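Local coordinates for protein homoserine dehydrogenase (PDB 4PG7) that catalyses, as a homoserine dehydrogenase of the aspartate pathway, the nicotinamide-cofactor-dependent interconversion of aspartate semialdehyde and homoserine by hydride transfer, at residues Leu405-Tyr410 with Tyr415-Val420; Leu253-Val258 with Phe378-His383; Ile59-Val64 with Asp91-Ile96; Ala27-Gly32 with Asp108-Ala113. All blocks are in the same frame, centred on the assembly; numbering follows the deposited sequence. Where two conformers were deposited one is given.

Contact 1 (Leu405-Tyr410 with Tyr415-Val420); sequences LRVANY and YAAVIV
Leu405 reaches across to Ile419 and Ala417 with one methyl: its CD1 lies 3.7 Å from Ile419 CG1 and 4.0 Å from Ala417 CB. The torsion behind this is chi1 168°, which sets CG opposite the backbone N and lays the side chain beside that of Ile419, both pointing the same way. Val407 continues the same face, its CG1 meeting Ala417 CB, and helix 388-398 packs on it through Lys396, Ile388 and Leu395. The backbones form an antiparallel beta hairpin, with segment directions 152° apart. Two hydrogen-bonded pairs, Arg406 with Val418 and Ala408 with Ala416, alternate with non-hydrogen-bonded ones; Ala416 N to Ala408 O measures 2.8 Å.

Toward the turn, Asn409 lies alongside the Tyr415 ring, Asn409 ND2 standing 3.4 Å from Tyr415 CE1 at the ring edge, with amide and ring planes 44° apart; Phe391 meets the same ring, and the hydroxyl is hydrogen-bonded to Gly386 O. Tyr410 instead has CG anti to its own N, which carries the ring to the face of Ala408 and Ala416. There its CD1 approaches Ala416 CB obliquely at 4.2 Å, while its OH is hydrogen-bonded to Asp255 of helix 253-262.

Within this C-terminal, ACT-type domain, the chemistry implies a division of labour: paired amides fix the register, small alanines probably let the layers on both faces come close, and the tyrosine hydroxyls tie the turn end of the hairpin to its surroundings.

Contact 2 (Leu253-Val258 with Phe378-His383); sequences LTDINV and FVVVNH
Phe378 meets Val258 and Asp255 where strand 375-382 of the C-terminal, ACT-type sheet is covered by helix 253-262. The short segments run at 126° with axes 11.4 Å apart, a helix-on-sheet layer bridged by side chains alone. From CB, which points toward the helix, the ring follows an extended path: CG lies opposite the backbone N (chi1 171°), projecting the ring into the space between the layers. The two carbons flanking CZ, CE1 and CE2, find different partners. CE1 meets Val258 CG1 at 4.1 Å, the methyl lying near the ring plane and the two side chains crossing at about a right angle. CE2 lies 4.1 Å from Asp255 OD1, also near the ring plane, with the carboxylate turned 82° from the ring; at most a weak electrostatic attraction would be expected at this distance. Ala416 and Val418 of strand 414-422 and Tyr441 and Val443 of strand 436-444 also touch the Phe378 side chain.

Asp255 is a buried acid gripped by several partners: OD1 is hydrogen-bonded to Tyr410 OH, while OD2 takes the backbone N of Thr252 and a salt bridge from Lys439. Thr252 and Lys439 also line the pocket of the bound lysine, so the carboxylate probably helps position two residues of the pocket wall. Val380 completes the contact more loosely, its methyl CG2 lying 4.3 Å from Asp255 OD1.

Contact 3 (Ile59-Val64 with Asp91-Ile96); sequences IKHILV and DSLDII
Lys60 reaches Ser92 through a nearly straight chain: CG is anti to the backbone N (chi1 -168°), every later torsion is extended, and NZ donates a 2.8 Å hydrogen bond to Ser92 OG. The serine turns its hydroxyl to meet it, with OG between its own N and carbonyl carbon (chi1 78°). Next to this polar bridge, the Leu93 methyl CD2 touches two residues at once. It lies 4.1 Å from Lys60 CB and equally far from His61 CD2, where it comes at the edge of the imidazole, near its plane. One face of that ring carries Lys60 CG, 3.7 Å above the plane and offset toward the rim.

The second shell centres on Asp90, just before segment 91-96. Asp90 OD2 makes a salt bridge with Lys60 NZ and is hydrogen-bonded to His61 NE2, while Asp90 OD1 is hydrogen-bonded to Ser92 OG; one carboxylate therefore holds all three polar groups together. On the other side of the imidazole, ND1 is hydrogen-bonded to His79, fixing the ring's rotation from both nitrogens. Ile87 of helix 84-88 packs against His61 and Leu93, and Ala27 of the intervening strand 22-29 touches Leu93.

Thus the later half of strand 55-63 meets the loop that leads into strand 95-98, across strand 22-29, in the parallel sheet of a Rossmann-type NAD-binding domain.

Contact 4 (Ala27-Gly32 with Asp108-Ala113); sequences ALLGLG and DWLRTA
Leu29 lays its CD1 methyl against the six-membered part of the Trp109 indole, 4.0 Å from CE3, in an oblique approach. The same methyl also lies 4.4 Å from Leu110 CD2, so a single branch touches two successive residues of helix 106-115. Leu29 CG stands opposite the carbonyl carbon (chi1 -53°) and CD1 is fully extended beyond it (chi2 180°), which takes this methyl to the far end of the side chain, toward the helix. Trp109 CB also points at the strand, and the two side chains cross at a slant. Leu110 departs from the helix at an angle to the contact, and only its end swings in to meet Leu29.

Other side chains pack around the contact. Leu63 of strand 55-63 touches both Leu29 and Trp109, Ile96 of strand 95-98 lies beside Leu29, and Ile87 and Val84 of helix 84-88 add to Leu29 and Trp109 respectively. On the helix itself, Asp108 O accepts from Thr112 N and, at 3.0 Å, from Thr112 OG1, the two donors arriving from opposite faces of the carbonyl plane.

Strand 22-29 leads straight into Gly30 and Gly32, which match a GxGxxG pattern consistent with the dinucleotide-binding turn of a Rossmann fold; a side chain on Gly30 would run into the carbonyl O of Leu29 at this backbone conformation. With carbon atoms alone meeting across it, the contact implies cohesion by dispersion and burial: shape, rather than polar pairing, probably contributes to how helix 106-115 sits on the strand that feeds this turn.

The contacts form two pairs. Contacts 3 and 4 lie together in the NAD-binding domain, their centres 9 Å apart, sharing a parallel sheet: Leu63 N is hydrogen-bonded to Leu28 O, and Leu63 CD2 packs on Trp109 CZ3. Contacts 1 and 2 are likewise 9 Å apart between centres, on the other side of the chain's centre, where strands 375-382 and 414-422 are neighbours joined by Val379 N and Ala417 O. Contacts 2 and 4 are buried and pack a helix on a sheet; contact 4 is wholly apolar, whereas contact 2 includes a carboxylate. Contacts 1 and 3, partly buried, combine apolar packing with backbone pairing and with a lysine-serine hydrogen bond respectively.

Contact 1 (Leu405-Tyr410 with Tyr415-Val420)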
loop_
_atom_site.group_PDB
_atom_site.type_symbol
_atom_site.label_atom_id
_atom_site.label_comp_id
_atom_site.label_asym_id
_atom_site.label_seq_id
_atom_site.Cartn_x
_atom_site.Cartn_y
_atom_site.Cartn_z
ATOM N N LEU A 405 16.088 -12.059 26.661
ATOM C CA LEU A 405 15.046 -12.393 27.609
ATOM C C LEU A 405 14.758 -11.196 28.483
ATOM O O LEU A 405 15.667 -10.611 29.051
ATOM C CB LEU A 405 15.522 -13.525 28.488
ATOM C CG LEU A 405 14.715 -13.873 29.742
ATOM C CD1 LEU A 405 13.337 -14.419 29.411
ATOM C CD2 LEU A 405 15.521 -14.872 30.537
ATOM N N ARG A 406 13.492 -10.814 28.569
ATOM C CA ARG A 406 13.073 -9.810 29.530
ATOM C C ARG A 406 11.836 -10.317 30.255
ATOM O O ARG A 406 10.985 -10.972 29.645
ATOM C CB ARG A 406 12.801 -8.509 28.811
ATOM C CG ARG A 406 14.009 -8.057 27.994
ATOM C CD ARG A 406 13.602 -7.023 26.977
ATOM N NE ARG A 406 13.195 -5.836 27.687
ATOM C CZ ARG A 406 12.140 -5.105 27.385
ATOM N NH1 ARG A 406 11.344 -5.447 26.373
ATOM N NH2 ARG A 406 11.884 -4.055 28.135
ATOM N N VAL A 407 11.752 -10.021 31.546
ATOM C CA VAL A 407 10.651 -10.458 32.362
ATOM C C VAL A 407 9.938 -9.252 32.956
ATOM O O VAL A 407 10.524 -8.182 33.102
ATOM C CB VAL A 407 11.123 -11.435 33.462
ATOM C CG1 VAL A 407 11.756 -12.669 32.838
ATOM C CG2 VAL A 407 12.108 -10.784 34.411
ATOM N N ALA A 408 8.668 -9.422 33.283
ATOM C CA ALA A 408 7.868 -8.364 33.865
ATOM C C ALA A 408 6.854 -8.959 34.834
ATOM O O ALA A 408 6.425 -10.114 34.663
ATOM C CB ALA A 408 7.119 -7.617 32.790
ATOM N N ASN A 409 6.466 -8.149 35.821
ATOM C CA ASN A 409 5.346 -8.447 36.678
ATOM C C ASN A 409 4.078 -8.416 35.852
ATOM O O ASN A 409 3.891 -7.545 35.053
ATOM C CB ASN A 409 5.225 -7.421 37.808
ATOM C CG ASN A 409 6.344 -7.540 38.817
ATOM O OD1 ASN A 409 7.108 -6.609 39.024
ATOM N ND2 ASN A 409 6.448 -8.685 39.439
ATOM N N TYR A 410 3.210 -9.387 36.051
ATOM C CA TYR A 410 1.980 -9.456 35.301
ATOM C C TYR A 410 0.814 -9.221 36.238
ATOM O O TYR A 410 -0.039 -8.407 35.955
ATOM C CB TYR A 410 1.885 -10.824 34.642
ATOM C CG TYR A 410 0.696 -11.068 33.759
ATOM C CD1 TYR A 410 0.765 -10.812 32.391
ATOM C CD2 TYR A 410 -0.480 -11.617 34.264
ATOM C CE1 TYR A 410 -0.299 -11.070 31.558
ATOM C CE2 TYR A 410 -1.555 -11.879 33.439
ATOM C CZ TYR A 410 -1.457 -11.595 32.082
ATOM O OH TYR A 410 -2.502 -11.869 31.229
ATOM N N TYR A 415 4.085 -13.687 36.264
ATOM C CA TYR A 415 5.133 -12.997 35.537
ATOM C C TYR A 415 4.940 -13.279 34.069
ATOM O O TYR A 415 4.343 -14.304 33.680
ATOM C CB TYR A 415 6.531 -13.489 35.945
ATOM C CG TYR A 415 6.817 -13.354 37.415
ATOM C CD1 TYR A 415 6.898 -12.101 38.013
ATOM C CD2 TYR A 415 7.001 -14.470 38.208
ATOM C CE1 TYR A 415 7.138 -11.972 39.372
ATOM C CE2 TYR A 415 7.259 -14.347 39.567
ATOM C CZ TYR A 415 7.315 -13.102 40.142
ATOM O OH TYR A 415 7.558 -12.987 41.486
ATOM N N ALA A 416 5.474 -12.386 33.254
ATOM C CA ALA A 416 5.499 -12.571 31.817
ATOM C C ALA A 416 6.940 -12.482 31.383
ATOM O O ALA A 416 7.731 -11.763 31.998
ATOM C CB ALA A 416 4.671 -11.499 31.131
ATOM N N ALA A 417 7.276 -13.200 30.318
ATOM C CA ALA A 417 8.611 -13.151 29.736
ATOM C C ALA A 417 8.463 -12.942 28.243
ATOM O O ALA A 417 7.627 -13.564 27.624
ATOM C CB ALA A 417 9.360 -14.450 29.987
ATOM N N VAL A 418 9.286 -12.070 27.672
ATOM C CA VAL A 418 9.444 -12.025 26.239
ATOM C C VAL A 418 10.813 -12.597 25.920
ATOM O O VAL A 418 11.831 -12.129 26.423
ATOM C CB VAL A 418 9.290 -10.580 25.674
ATOM C CG1 VAL A 418 9.737 -10.499 24.209
ATOM C CG2 VAL A 418 7.851 -10.112 25.850
ATOM N N ILE A 419 10.808 -13.596 25.049
ATOM C CA ILE A 419 12.005 -14.296 24.691
ATOM C C ILE A 419 12.170 -14.149 23.185
ATOM O O ILE A 419 11.264 -14.471 22.413
ATOM C CB ILE A 419 11.916 -15.777 25.065
ATOM C CG1 ILE A 419 11.511 -15.930 26.525
ATOM C CG2 ILE A 419 13.250 -16.450 24.829
ATOM C CD1 ILE A 419 10.750 -17.197 26.800
ATOM N N VAL A 420 13.319 -13.638 22.774
ATOM C CA VAL A 420 13.585 -13.403 21.365
ATOM C C VAL A 420 14.598 -14.423 20.879
ATOM O O VAL A 420 15.613 -14.634 21.526
ATOM C CB VAL A 420 14.125 -11.972 21.147
ATOM C CG1 VAL A 420 14.610 -11.772 19.705
ATOM C CG2 VAL A 420 13.064 -10.950 21.493
#

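Contact 2 (Leu253-Val258 with Phe378-His383)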
loop_
_atom_site.group_PDB
_atom_site.type_symbol
_atom_site.label_atom_id
_atom_site.label_comp_id
_atom_site.label_asym_id
_atom_site.label_seq_id
_atom_site.Cartn_x
_atom_site.Cartn_y
_atom_site.Cartn_z
ATOM N N LEU A 253 -6.764 -6.549 29.591
ATOM C CA LEU A 253 -6.113 -5.280 29.786
ATOM C C LEU A 253 -4.739 -5.462 30.422
ATOM O O LEU A 253 -3.792 -4.742 30.090
ATOM C CB LEU A 253 -7.035 -4.373 30.603
ATOM C CG LEU A 253 -6.649 -2.917 30.723
ATOM C CD1 LEU A 253 -6.495 -2.282 29.357
ATOM C CD2 LEU A 253 -7.700 -2.199 31.579
ATOM N N THR A 254 -4.604 -6.463 31.285
ATOM C CA THR A 254 -3.316 -6.789 31.843
ATOM C C THR A 254 -2.320 -7.185 30.743
ATOM O O THR A 254 -1.163 -6.775 30.786
ATOM C CB THR A 254 -3.453 -7.893 32.900
ATOM O OG1 THR A 254 -4.381 -7.452 33.903
ATOM C CG2 THR A 254 -2.143 -8.192 33.543
ATOM N N ASP A 255 -2.754 -7.980 29.768
ATOM C CA ASP A 255 -1.862 -8.378 28.661
ATOM C C ASP A 255 -1.402 -7.138 27.944
ATOM O O ASP A 255 -0.235 -6.974 27.691
ATOM C CB ASP A 255 -2.546 -9.305 27.666
ATOM C CG ASP A 255 -2.888 -10.642 28.263
ATOM O OD1 ASP A 255 -1.999 -11.278 28.855
ATOM O OD2 ASP A 255 -4.054 -11.062 28.146
ATOM N N ILE A 256 -2.349 -6.259 27.643
ATOM C CA ILE A 256 -2.067 -5.035 26.948
ATOM C C ILE A 256 -1.095 -4.132 27.700
ATOM O O ILE A 256 -0.155 -3.593 27.107
ATOM C CB ILE A 256 -3.377 -4.289 26.629
ATOM C CG1 ILE A 256 -4.053 -5.001 25.470
ATOM C CG2 ILE A 256 -3.102 -2.836 26.279
ATOM C CD1 ILE A 256 -5.463 -4.578 25.226
ATOM N N ASN A 257 -1.313 -3.956 28.998
ATOM C CA ASN A 257 -0.456 -3.068 29.798
ATOM C C ASN A 257 0.942 -3.641 30.079
ATOM O O ASN A 257 1.939 -2.902 30.091
ATOM C CB ASN A 257 -1.176 -2.652 31.082
ATOM C CG ASN A 257 -2.361 -1.734 30.799
ATOM O OD1 ASN A 257 -2.423 -1.111 29.753
ATOM N ND2 ASN A 257 -3.302 -1.664 31.714
ATOM N N VAL A 258 1.021 -4.953 30.259
ATOM C CA VAL A 258 2.309 -5.596 30.404
ATOM C C VAL A 258 3.079 -5.534 29.060
ATOM O O VAL A 258 4.256 -5.177 29.010
ATOM C CB VAL A 258 2.138 -7.051 30.866
ATOM C CG1 VAL A 258 3.463 -7.788 30.851
ATOM C CG2 VAL A 258 1.552 -7.099 32.267
ATOM N N PHE A 378 5.868 -14.428 23.889
ATOM C CA PHE A 378 5.447 -13.765 25.114
ATOM C C PHE A 378 4.753 -14.832 25.941
ATOM O O PHE A 378 3.759 -15.380 25.518
ATOM C CB PHE A 378 4.451 -12.662 24.765
ATOM C CG PHE A 378 3.755 -12.022 25.940
ATOM C CD1 PHE A 378 4.406 -11.126 26.754
ATOM C CD2 PHE A 378 2.401 -12.219 26.146
ATOM C CE1 PHE A 378 3.736 -10.475 27.796
ATOM C CE2 PHE A 378 1.732 -11.575 27.177
ATOM C CZ PHE A 378 2.402 -10.691 27.997
ATOM N N VAL A 379 5.303 -15.129 27.103
ATOM C CA VAL A 379 4.860 -16.254 27.909
ATOM C C VAL A 379 4.377 -15.728 29.258
ATOM O O VAL A 379 5.120 -15.032 29.939
ATOM C CB VAL A 379 6.012 -17.243 28.170
ATOM C CG1 VAL A 379 5.493 -18.428 28.977
ATOM C CG2 VAL A 379 6.627 -17.729 26.867
ATOM N N VAL A 380 3.151 -16.075 29.642
ATOM C CA VAL A 380 2.583 -15.694 30.939
ATOM C C VAL A 380 2.473 -16.918 31.837
ATOM O O VAL A 380 1.895 -17.935 31.426
ATOM C CB VAL A 380 1.177 -15.123 30.769
ATOM C CG1 VAL A 380 0.619 -14.682 32.114
ATOM C CG2 VAL A 380 1.206 -13.949 29.806
ATOM N N VAL A 381 3.072 -16.829 33.016
ATOM C CA VAL A 381 3.069 -17.912 33.992
ATOM C C VAL A 381 2.371 -17.431 35.266
ATOM O O VAL A 381 2.610 -16.301 35.717
ATOM C CB VAL A 381 4.488 -18.423 34.335
ATOM C CG1 VAL A 381 5.162 -18.967 33.085
ATOM C CG2 VAL A 381 5.337 -17.316 34.933
ATOM N N ASN A 382 1.534 -18.291 35.838
ATOM C CA ASN A 382 0.833 -17.987 37.088
ATOM C C ASN A 382 1.262 -18.903 38.240
ATOM O O ASN A 382 1.955 -19.892 38.029
ATOM C CB ASN A 382 -0.684 -18.153 36.960
ATOM C CG ASN A 382 -1.268 -17.587 35.690
ATOM O OD1 ASN A 382 -2.027 -18.258 34.981
ATOM N ND2 ASN A 382 -0.993 -16.335 35.436
ATOM N N HIS A 383 0.814 -18.567 39.449
ATOM C CA HIS A 383 1.092 -19.347 40.675
ATOM C C HIS A 383 2.582 -19.509 40.897
ATOM O O HIS A 383 3.029 -20.552 41.337
ATOM C CB HIS A 383 0.384 -20.713 40.610
ATOM C CG HIS A 383 -1.031 -20.620 40.139
ATOM N ND1 HIS A 383 -2.032 -20.079 40.916
ATOM C CD2 HIS A 383 -1.613 -20.958 38.965
ATOM C CE1 HIS A 383 -3.168 -20.092 40.244
ATOM N NE2 HIS A 383 -2.942 -20.619 39.058
#

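Contact 3 (Ile59-Val64 with Asp91-Ile96)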
loop_
_atom_site.group_PDB
_atom_site.type_symbol
_atom_site.label_atom_id
_atom_site.label_comp_id
_atom_site.label_asym_id
_atom_site.label_seq_id
_atom_site.Cartn_x
_atom_site.Cartn_y
_atom_site.Cartn_z
ATOM N N ILE A 59 -28.821 -5.732 -18.511
ATOM C CA ILE A 59 -29.094 -6.641 -17.418
ATOM C C ILE A 59 -30.360 -7.397 -17.783
ATOM O O ILE A 59 -31.480 -6.916 -17.581
ATOM C CB ILE A 59 -29.266 -5.896 -16.081
ATOM C CG1 ILE A 59 -28.013 -5.068 -15.777
ATOM C CG2 ILE A 59 -29.538 -6.892 -14.972
ATOM C CD1 ILE A 59 -28.114 -4.184 -14.542
ATOM N N LYS A 60 -30.173 -8.587 -18.335
ATOM C CA LYS A 60 -31.287 -9.352 -18.894
ATOM C C LYS A 60 -32.019 -10.192 -17.849
ATOM O O LYS A 60 -33.208 -10.470 -18.011
ATOM C CB LYS A 60 -30.782 -10.260 -20.016
ATOM C CG LYS A 60 -31.909 -10.864 -20.829
ATOM C CD LYS A 60 -31.419 -11.468 -22.128
ATOM C CE LYS A 60 -32.552 -12.222 -22.817
ATOM N NZ LYS A 60 -31.990 -13.207 -23.766
ATOM N N HIS A 61 -31.307 -10.634 -16.810
ATOM C CA HIS A 61 -31.901 -11.432 -15.739
ATOM C C HIS A 61 -31.258 -11.056 -14.400
ATOM O O HIS A 61 -30.057 -10.795 -14.325
ATOM C CB HIS A 61 -31.666 -12.943 -15.944
ATOM C CG HIS A 61 -32.103 -13.477 -17.276
ATOM N ND1 HIS A 61 -33.419 -13.739 -17.580
ATOM C CD2 HIS A 61 -31.392 -13.840 -18.367
ATOM C CE1 HIS A 61 -33.509 -14.202 -18.815
ATOM N NE2 HIS A 61 -32.288 -14.272 -19.316
ATOM N N ILE A 62 -32.062 -11.066 -13.349
ATOM C CA ILE A 62 -31.559 -11.011 -11.999
ATOM C C ILE A 62 -32.126 -12.184 -11.221
ATOM O O ILE A 62 -33.337 -12.332 -11.110
ATOM C CB ILE A 62 -31.901 -9.677 -11.306
ATOM C CG1 ILE A 62 -31.351 -8.499 -12.126
ATOM C CG2 ILE A 62 -31.282 -9.647 -9.913
ATOM C CD1 ILE A 62 -31.739 -7.117 -11.615
ATOM N N LEU A 63 -31.251 -13.050 -10.728
ATOM C CA LEU A 63 -31.668 -14.133 -9.850
ATOM C C LEU A 63 -31.871 -13.582 -8.441
ATOM O O LEU A 63 -30.968 -12.953 -7.868
ATOM C CB LEU A 63 -30.633 -15.265 -9.824
ATOM C CG LEU A 63 -30.972 -16.506 -8.978
ATOM C CD1 LEU A 63 -32.061 -17.342 -9.639
ATOM C CD2 LEU A 63 -29.738 -17.374 -8.761
ATOM N N VAL A 64 -33.052 -13.824 -7.892
ATOM C CA VAL A 64 -33.348 -13.494 -6.499
ATOM C C VAL A 64 -33.918 -14.727 -5.810
ATOM O O VAL A 64 -34.456 -15.626 -6.472
ATOM C CB VAL A 64 -34.344 -12.321 -6.371
ATOM C CG1 VAL A 64 -33.813 -11.087 -7.088
ATOM C CG2 VAL A 64 -35.718 -12.686 -6.916
ATOM N N ASP A 91 -28.203 -18.733 -23.865
ATOM C CA ASP A 91 -27.007 -18.648 -24.715
ATOM C C ASP A 91 -26.698 -17.230 -25.163
ATOM O O ASP A 91 -25.587 -16.953 -25.617
ATOM C CB ASP A 91 -27.163 -19.518 -25.969
ATOM C CG ASP A 91 -27.254 -20.979 -25.663
ATOM O OD1 ASP A 91 -28.089 -21.666 -26.296
ATOM O OD2 ASP A 91 -26.476 -21.445 -24.810
ATOM N N SER A 92 -27.653 -16.320 -25.010
ATOM C CA SER A 92 -27.407 -14.928 -25.350
ATOM C C SER A 92 -26.608 -14.184 -24.291
ATOM O O SER A 92 -26.172 -13.062 -24.540
ATOM C CB SER A 92 -28.723 -14.186 -25.588
ATOM O OG SER A 92 -29.355 -13.845 -24.362
ATOM N N LEU A 93 -26.439 -14.765 -23.110
ATOM C CA LEU A 93 -25.674 -14.093 -22.060
ATOM C C LEU A 93 -24.183 -14.154 -22.349
ATOM O O LEU A 93 -23.655 -15.179 -22.777
ATOM C CB LEU A 93 -25.950 -14.704 -20.693
ATOM C CG LEU A 93 -27.369 -14.519 -20.159
ATOM C CD1 LEU A 93 -27.462 -15.130 -18.777
ATOM C CD2 LEU A 93 -27.791 -13.054 -20.114
ATOM N N ASP A 94 -23.519 -13.026 -22.135
ATOM C CA ASP A 94 -22.080 -12.912 -22.335
ATOM C C ASP A 94 -21.341 -13.025 -21.005
ATOM O O ASP A 94 -20.253 -13.601 -20.941
ATOM C CB ASP A 94 -21.779 -11.565 -22.992
ATOM C CG ASP A 94 -22.534 -11.381 -24.299
ATOM O OD1 ASP A 94 -22.353 -12.241 -25.192
ATOM O OD2 ASP A 94 -23.330 -10.413 -24.420
ATOM N N ILE A 95 -21.935 -12.466 -19.951
ATOM C CA ILE A 95 -21.288 -12.368 -18.645
ATOM C C ILE A 95 -22.264 -12.638 -17.502
ATOM O O ILE A 95 -23.391 -12.140 -17.503
ATOM C CB ILE A 95 -20.697 -10.954 -18.424
ATOM C CG1 ILE A 95 -19.825 -10.522 -19.620
ATOM C CG2 ILE A 95 -19.901 -10.911 -17.122
ATOM C CD1 ILE A 95 -19.317 -9.096 -19.541
ATOM N N ILE A 96 -21.804 -13.400 -16.511
ATOM C CA ILE A 96 -22.569 -13.652 -15.288
ATOM C C ILE A 96 -21.873 -12.946 -14.127
ATOM O O ILE A 96 -20.675 -13.148 -13.885
ATOM C CB ILE A 96 -22.633 -15.148 -14.944
ATOM C CG1 ILE A 96 -23.126 -15.969 -16.140
ATOM C CG2 ILE A 96 -23.515 -15.382 -13.726
ATOM C CD1 ILE A 96 -24.536 -15.676 -16.536
#

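Contact 4 (Ala27-Gly32 with Asp108-Ala113)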
loop_
_atom_site.group_PDB
_atom_site.type_symbol
_atom_site.label_atom_id
_atom_site.label_comp_id
_atom_site.label_asym_id
_atom_site.label_seq_id
_atom_site.Cartn_x
_atom_site.Cartn_y
_atom_site.Cartn_z
ATOM N N ALA A 27 -26.279 -11.190 -16.660
ATOM C CA ALA A 27 -27.185 -11.577 -15.595
ATOM C C ALA A 27 -26.524 -11.381 -14.226
ATOM O O ALA A 27 -25.306 -11.571 -14.070
ATOM C CB ALA A 27 -27.608 -13.012 -15.780
ATOM N N LEU A 28 -27.341 -11.001 -13.247
ATOM C CA LEU A 28 -26.900 -10.871 -11.852
ATOM C C LEU A 28 -27.440 -12.009 -11.032
ATOM O O LEU A 28 -28.626 -12.336 -11.138
ATOM C CB LEU A 28 -27.422 -9.601 -11.217
ATOM C CG LEU A 28 -26.424 -8.486 -11.104
ATOM C CD1 LEU A 28 -26.233 -7.904 -12.495
ATOM C CD2 LEU A 28 -26.916 -7.456 -10.094
ATOM N N LEU A 29 -26.566 -12.650 -10.256
ATOM C CA LEU A 29 -27.005 -13.675 -9.330
ATOM C C LEU A 29 -26.981 -13.036 -7.954
ATOM O O LEU A 29 -25.903 -12.865 -7.370
ATOM C CB LEU A 29 -26.102 -14.911 -9.397
ATOM C CG LEU A 29 -25.874 -15.550 -10.764
ATOM C CD1 LEU A 29 -24.953 -16.742 -10.621
ATOM C CD2 LEU A 29 -27.196 -15.984 -11.391
ATOM N N GLY A 30 -28.161 -12.658 -7.465
ATOM C CA GLY A 30 -28.305 -12.003 -6.163
ATOM C C GLY A 30 -28.578 -10.514 -6.276
ATOM O O GLY A 30 -28.114 -9.857 -7.201
ATOM N N LEU A 31 -29.353 -9.986 -5.335
ATOM C CA LEU A 31 -29.718 -8.582 -5.349
ATOM C C LEU A 31 -29.793 -8.032 -3.913
ATOM O O LEU A 31 -30.801 -7.461 -3.503
ATOM C CB LEU A 31 -31.055 -8.401 -6.095
ATOM C CG LEU A 31 -31.320 -7.228 -7.024
ATOM C CD1 LEU A 31 -32.776 -6.762 -6.921
ATOM C CD2 LEU A 31 -30.358 -6.095 -6.834
ATOM N N GLY A 32 -28.726 -8.207 -3.145
ATOM C CA GLY A 32 -28.657 -7.603 -1.807
ATOM C C GLY A 32 -28.182 -6.173 -1.935
ATOM O O GLY A 32 -28.470 -5.513 -2.939
ATOM N N ASP A 108 -20.994 -24.354 -8.011
ATOM C CA ASP A 108 -21.457 -25.178 -9.138
ATOM C C ASP A 108 -22.130 -24.338 -10.231
ATOM O O ASP A 108 -21.951 -24.615 -11.416
ATOM C CB ASP A 108 -22.409 -26.279 -8.661
ATOM C CG ASP A 108 -21.699 -27.376 -7.865
ATOM O OD1 ASP A 108 -20.475 -27.611 -8.075
ATOM O OD2 ASP A 108 -22.375 -28.015 -7.026
ATOM N N TRP A 109 -22.879 -23.311 -9.830
ATOM C CA TRP A 109 -23.449 -22.376 -10.784
ATOM C C TRP A 109 -22.351 -21.740 -11.613
ATOM O O TRP A 109 -22.472 -21.619 -12.833
ATOM C CB TRP A 109 -24.234 -21.260 -10.089
ATOM C CG TRP A 109 -25.429 -21.717 -9.335
ATOM C CD1 TRP A 109 -25.992 -22.949 -9.361
ATOM C CD2 TRP A 109 -26.236 -20.919 -8.467
ATOM N NE1 TRP A 109 -27.101 -22.973 -8.554
ATOM C CE2 TRP A 109 -27.268 -21.740 -7.989
ATOM C CE3 TRP A 109 -26.168 -19.592 -8.026
ATOM C CZ2 TRP A 109 -28.240 -21.282 -7.099
ATOM C CZ3 TRP A 109 -27.135 -19.137 -7.133
ATOM C CH2 TRP A 109 -28.159 -19.982 -6.685
ATOM N N LEU A 110 -21.277 -21.330 -10.947
ATOM C CA LEU A 110 -20.186 -20.646 -11.635
ATOM C C LEU A 110 -19.417 -21.614 -12.543
ATOM O O LEU A 110 -19.019 -21.241 -13.654
ATOM C CB LEU A 110 -19.262 -19.952 -10.642
ATOM C CG LEU A 110 -19.954 -18.942 -9.714
ATOM C CD1 LEU A 110 -18.926 -18.299 -8.798
ATOM C CD2 LEU A 110 -20.719 -17.874 -10.472
ATOM N N ARG A 111 -19.252 -22.855 -12.098
ATOM C CA ARG A 111 -18.631 -23.895 -12.932
ATOM C C ARG A 111 -19.429 -24.092 -14.223
ATOM O O ARG A 111 -18.865 -24.193 -15.316
ATOM C CB ARG A 111 -18.552 -25.221 -12.173
ATOM C CG ARG A 111 -17.580 -25.201 -10.991
ATOM C CD ARG A 111 -17.772 -26.378 -10.039
ATOM N NE ARG A 111 -16.871 -27.480 -10.358
ATOM C CZ ARG A 111 -17.141 -28.463 -11.212
ATOM N NH1 ARG A 111 -18.306 -28.529 -11.850
ATOM N NH2 ARG A 111 -16.237 -29.404 -11.424
ATOM N N THR A 112 -20.745 -24.166 -14.088
ATOM C CA THR A 112 -21.612 -24.323 -15.251
ATOM C C THR A 112 -21.472 -23.131 -16.210
ATOM O O THR A 112 -21.340 -23.320 -17.423
ATOM C CB THR A 112 -23.069 -24.516 -14.822
ATOM O OG1 THR A 112 -23.154 -25.678 -13.989
ATOM C CG2 THR A 112 -23.978 -24.685 -16.034
ATOM N N ALA A 113 -21.502 -21.920 -15.668
ATOM C CA ALA A 113 -21.379 -20.709 -16.478
ATOM C C ALA A 113 -20.100 -20.735 -17.315
ATOM O O ALA A 113 -20.130 -20.463 -18.528
ATOM C CB ALA A 113 -21.408 -19.467 -15.599
#